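Local coordinates for TRAP dicarboxylate ABC transporter, substrate-binding protein (Roseobacter denitrificans, PDB 4OVQ) that binds beta-D-glucuronate in the periplasm, probably as the solute receptor that delivers it to a TRAP-type transporter, at residues D110-L118 / A139-S147. Numbering follows the deposited sequence.
With BDP (beta-D-glucopyranuronic acid), chain C.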
loop_
_atom_site.group_PDB
_atom_site.type_symbol
_atom_site.label_atom_id
_atom_site.label_comp_id
_atom_site.label_asym_id
_atom_site.label_seq_id
_atom_site.Cartn_x
_atom_site.Cartn_y
_atom_site.Cartn_z
ATOM N N ASP A 110 -3.765 12.244 7.236
ATOM C CA ASP A 110 -2.569 12.404 6.417
ATOM C C ASP A 110 -1.522 11.381 6.840
ATOM O O ASP A 110 -1.748 10.610 7.770
ATOM C CB ASP A 110 -1.999 13.836 6.493
ATOM C CG ASP A 110 -1.733 14.301 7.905
ATOM O OD1 ASP A 110 -1.307 13.498 8.761
ATOM O OD2 ASP A 110 -1.945 15.504 8.155
ATOM N N VAL A 111 -0.390 11.362 6.140
ATOM C CA VAL A 111 0.617 10.343 6.385
ATOM C C VAL A 111 1.210 10.473 7.789
ATOM O O VAL A 111 1.333 9.483 8.513
ATOM C CB VAL A 111 1.713 10.361 5.315
ATOM C CG1 VAL A 111 2.830 9.401 5.677
ATOM C CG2 VAL A 111 1.116 10.044 3.952
ATOM N N PRO A 112 1.571 11.698 8.198
ATOM C CA PRO A 112 2.102 11.765 9.562
ATOM C C PRO A 112 1.130 11.211 10.591
ATOM O O PRO A 112 1.562 10.545 11.534
ATOM C CB PRO A 112 2.330 13.264 9.759
ATOM C CG PRO A 112 2.740 13.718 8.398
ATOM C CD PRO A 112 1.775 12.966 7.479
ATOM N N HIS A 113 -0.162 11.472 10.408
ATOM C CA HIS A 113 -1.189 10.886 11.270
ATOM C C HIS A 113 -1.147 9.349 11.268
ATOM O O HIS A 113 -1.201 8.725 12.324
ATOM C CB HIS A 113 -2.570 11.360 10.833
ATOM C CG HIS A 113 -3.683 10.866 11.703
ATOM N ND1 HIS A 113 -4.833 10.305 11.197
ATOM C CD2 HIS A 113 -3.829 10.864 13.048
ATOM C CE1 HIS A 113 -5.633 9.962 12.190
ATOM N NE2 HIS A 113 -5.048 10.294 13.325
HETATM N N MSE A 114 -1.054 8.742 10.084
HETATM C CA MSE A 114 -0.988 7.282 9.973
HETATM C C MSE A 114 0.141 6.715 10.826
HETATM O O MSE A 114 -0.038 5.720 11.532
HETATM C CB MSE A 114 -0.793 6.872 8.500
HETATM C CG MSE A 114 -0.410 5.364 8.222
HETATM SE SE MSE A 114 -0.038 5.191 6.312
HETATM C CE MSE A 114 1.921 5.410 6.447
ATOM N N PHE A 115 1.314 7.315 10.726
ATOM C CA PHE A 115 2.466 6.767 11.405
ATOM C C PHE A 115 2.258 6.905 12.904
ATOM O O PHE A 115 2.592 5.995 13.652
ATOM C CB PHE A 115 3.757 7.423 10.926
ATOM C CG PHE A 115 4.327 6.800 9.669
ATOM C CD1 PHE A 115 4.849 5.514 9.698
ATOM C CD2 PHE A 115 4.356 7.500 8.482
ATOM C CE1 PHE A 115 5.385 4.935 8.564
ATOM C CE2 PHE A 115 4.896 6.924 7.339
ATOM C CZ PHE A 115 5.420 5.646 7.389
ATOM N N ARG A 116 1.663 8.019 13.329
ATOM C CA ARG A 116 1.333 8.200 14.745
ATOM C C ARG A 116 0.403 7.079 15.200
ATOM O O ARG A 116 0.604 6.473 16.242
ATOM C CB ARG A 116 0.729 9.586 15.013
ATOM C CG ARG A 116 1.772 10.704 14.976
ATOM C CD ARG A 116 1.301 11.995 15.640
ATOM N NE ARG A 116 0.123 12.552 14.982
ATOM C CZ ARG A 116 0.155 13.305 13.887
ATOM N NH1 ARG A 116 1.307 13.602 13.295
ATOM N NH2 ARG A 116 -0.973 13.753 13.373
ATOM N N VAL A 117 -0.582 6.757 14.373
ATOM C CA VAL A 117 -1.501 5.670 14.671
ATOM C C VAL A 117 -0.809 4.305 14.712
ATOM O O VAL A 117 -1.118 3.464 15.569
ATOM C CB VAL A 117 -2.640 5.645 13.649
ATOM C CG1 VAL A 117 -3.466 4.404 13.814
ATOM C CG2 VAL A 117 -3.509 6.894 13.806
ATOM N N LEU A 118 0.132 4.078 13.794
ATOM C CA LEU A 118 0.842 2.797 13.720
ATOM C C LEU A 118 1.859 2.558 14.838
ATOM O O LEU A 118 2.170 1.403 15.142
ATOM C CB LEU A 118 1.582 2.670 12.385
ATOM C CG LEU A 118 0.715 2.475 11.150
ATOM C CD1 LEU A 118 1.594 2.447 9.905
ATOM C CD2 LEU A 118 -0.083 1.195 11.244
ATOM N N ALA A 139 8.505 -3.940 10.037
ATOM C CA ALA A 139 8.633 -2.496 9.990
ATOM C C ALA A 139 7.633 -1.946 9.007
ATOM O O ALA A 139 7.139 -2.688 8.146
ATOM C CB ALA A 139 10.040 -2.098 9.595
ATOM N N TRP A 140 7.328 -0.660 9.127
ATOM C CA TRP A 140 6.365 -0.003 8.287
ATOM C C TRP A 140 7.050 0.934 7.245
ATOM O O TRP A 140 7.926 1.756 7.572
ATOM C CB TRP A 140 5.390 0.845 9.122
ATOM C CG TRP A 140 4.658 0.123 10.205
ATOM C CD1 TRP A 140 4.768 0.354 11.550
ATOM C CD2 TRP A 140 3.685 -0.914 10.055
ATOM N NE1 TRP A 140 3.947 -0.496 12.240
ATOM C CE2 TRP A 140 3.250 -1.269 11.348
ATOM C CE3 TRP A 140 3.129 -1.581 8.956
ATOM C CZ2 TRP A 140 2.309 -2.275 11.573
ATOM C CZ3 TRP A 140 2.176 -2.572 9.195
ATOM C CH2 TRP A 140 1.787 -2.907 10.492
ATOM N N TYR A 141 6.593 0.848 6.006
ATOM C CA TYR A 141 7.035 1.733 4.940
ATOM C C TYR A 141 5.947 2.735 4.578
ATOM O O TYR A 141 4.746 2.439 4.708
ATOM C CB TYR A 141 7.308 0.907 3.679
ATOM C CG TYR A 141 8.644 0.220 3.532
ATOM C CD1 TYR A 141 9.623 0.232 4.523
ATOM C CD2 TYR A 141 8.928 -0.434 2.336
ATOM C CE1 TYR A 141 10.844 -0.414 4.319
ATOM C CE2 TYR A 141 10.125 -1.068 2.123
ATOM C CZ TYR A 141 11.077 -1.053 3.099
ATOM O OH TYR A 141 12.277 -1.696 2.855
ATOM N N ASP A 142 6.353 3.914 4.104
ATOM C CA ASP A 142 5.460 4.959 3.594
ATOM C C ASP A 142 5.092 4.661 2.149
ATOM O O ASP A 142 5.949 4.271 1.336
ATOM C CB ASP A 142 6.242 6.287 3.648
ATOM C CG ASP A 142 5.357 7.521 3.617
ATOM O OD1 ASP A 142 4.175 7.467 3.228
ATOM O OD2 ASP A 142 5.874 8.595 4.010
ATOM N N ALA A 143 3.813 4.835 1.808
ATOM C CA ALA A 143 3.360 4.822 0.409
ATOM C C ALA A 143 2.460 6.008 0.135
ATOM O O ALA A 143 1.690 6.008 -0.833
ATOM C CB ALA A 143 2.637 3.520 0.056
ATOM N N GLY A 144 2.584 7.041 0.968
ATOM C CA GLY A 144 1.849 8.261 0.759
ATOM C C GLY A 144 0.348 8.107 0.711
ATOM O O GLY A 144 -0.220 7.187 1.279
ATOM N N ALA A 145 -0.290 9.116 0.115
ATOM C CA ALA A 145 -1.718 9.063 -0.177
ATOM C C ALA A 145 -1.966 8.718 -1.645
ATOM O O ALA A 145 -1.248 9.180 -2.536
ATOM C CB ALA A 145 -2.376 10.381 0.138
ATOM N N ARG A 146 -3.020 7.933 -1.871
ATOM C CA ARG A 146 -3.482 7.561 -3.194
ATOM C C ARG A 146 -4.569 8.526 -3.691
ATOM O O ARG A 146 -5.489 8.856 -2.950
ATOM C CB ARG A 146 -4.044 6.120 -3.161
ATOM C CG ARG A 146 -3.088 5.105 -2.616
ATOM C CD ARG A 146 -3.724 3.726 -2.467
ATOM N NE ARG A 146 -4.087 3.093 -3.723
ATOM C CZ ARG A 146 -3.362 2.154 -4.334
ATOM N NH1 ARG A 146 -2.155 1.833 -3.885
ATOM N NH2 ARG A 146 -3.812 1.624 -5.443
ATOM N N SER A 147 -4.441 8.948 -4.938
ATOM C CA SER A 147 -5.404 9.832 -5.594
ATOM C C SER A 147 -5.761 9.343 -6.995
ATOM O O SER A 147 -5.002 8.593 -7.609
ATOM C CB SER A 147 -4.828 11.234 -5.722
ATOM O OG SER A 147 -4.670 11.837 -4.451
HETATM C C1 BDP C . 1.309 0.884 -4.853
HETATM C C2 BDP C . 1.832 -0.109 -3.849
HETATM C C3 BDP C . 1.990 -1.388 -4.549
HETATM C C4 BDP C . 0.681 -1.838 -5.106
HETATM C C5 BDP C . 0.120 -0.793 -6.041
HETATM C C6 BDP C . -1.257 -1.170 -6.611
HETATM O O2 BDP C . 3.154 0.393 -3.453
HETATM O O3 BDP C . 2.344 -2.356 -3.493
HETATM O O4 BDP C . 0.856 -3.130 -5.828
HETATM O O5 BDP C . 0.009 0.467 -5.393
HETATM O O6A BDP C . -1.501 -2.385 -6.870
HETATM O O1 BDP C . 1.089 2.152 -4.306
HETATM O O6B BDP C . -1.975 -0.187 -6.918
#
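Leu118, Phe115 and Val111 lie along one face of helix 111-118, and each meets a successive part of segment 139-147, a worked example of how a helix can back the connection between two sheets. The short helix axis runs nearly antiparallel to that of strand 139-141. Leu118 can be followed outward atom by atom. Its CB sits 4.0 Å from Trp140 NE1, at the pyrrole end of the indole. CG is anti to the carbonyl carbon (chi1 -71°); this places the branch point beside the indole, and both methyls then reach the tryptophan. CD1 lies over the five-membered ring, 4.0 Å from its centroid and 16° off the normal, a CH-pi contact, while CD2 reaches Trp140 CE2 at the fusion bond.

Phe115 offers its rim instead. CE1 touches Trp140 CB, CZ faces the backbone N of Asp142 in the ring plane, and CE2 lies 3.8 Å from Asp142 CG, with ring and carboxylate planes 83° apart. CE of Met114, a selenomethionine here, covers part of one face of the phenylalanine ring, which also makes a cation-pi contact with Arg266. At the start of the helix, Val111 straddles the turn: CG1 is 3.4 Å from Asp142 OD1, and CG2 rests 3.7 Å from Gly144 CA.

That turn is an Asx turn, in which Asp142 OD1 accepts from Gly144 N (2.8 Å), the donor approaching on the anti side and well out of the carboxylate plane. Two residues on, Arg146 gives NH1 to the ring oxygen O5 of glucuronate and NH2 to its carboxylate O6B, while its NE forms a salt bridge with Glu206. The chemistry thus divides: helix and connection meet by van der Waals contact, with CH groups of Val111 and Phe115 set against a carboxylate whose OD1 is taken up by Gly144 N, while Arg146, shared with Glu206, probably helps offset the ligand's negative charge alongside Arg167.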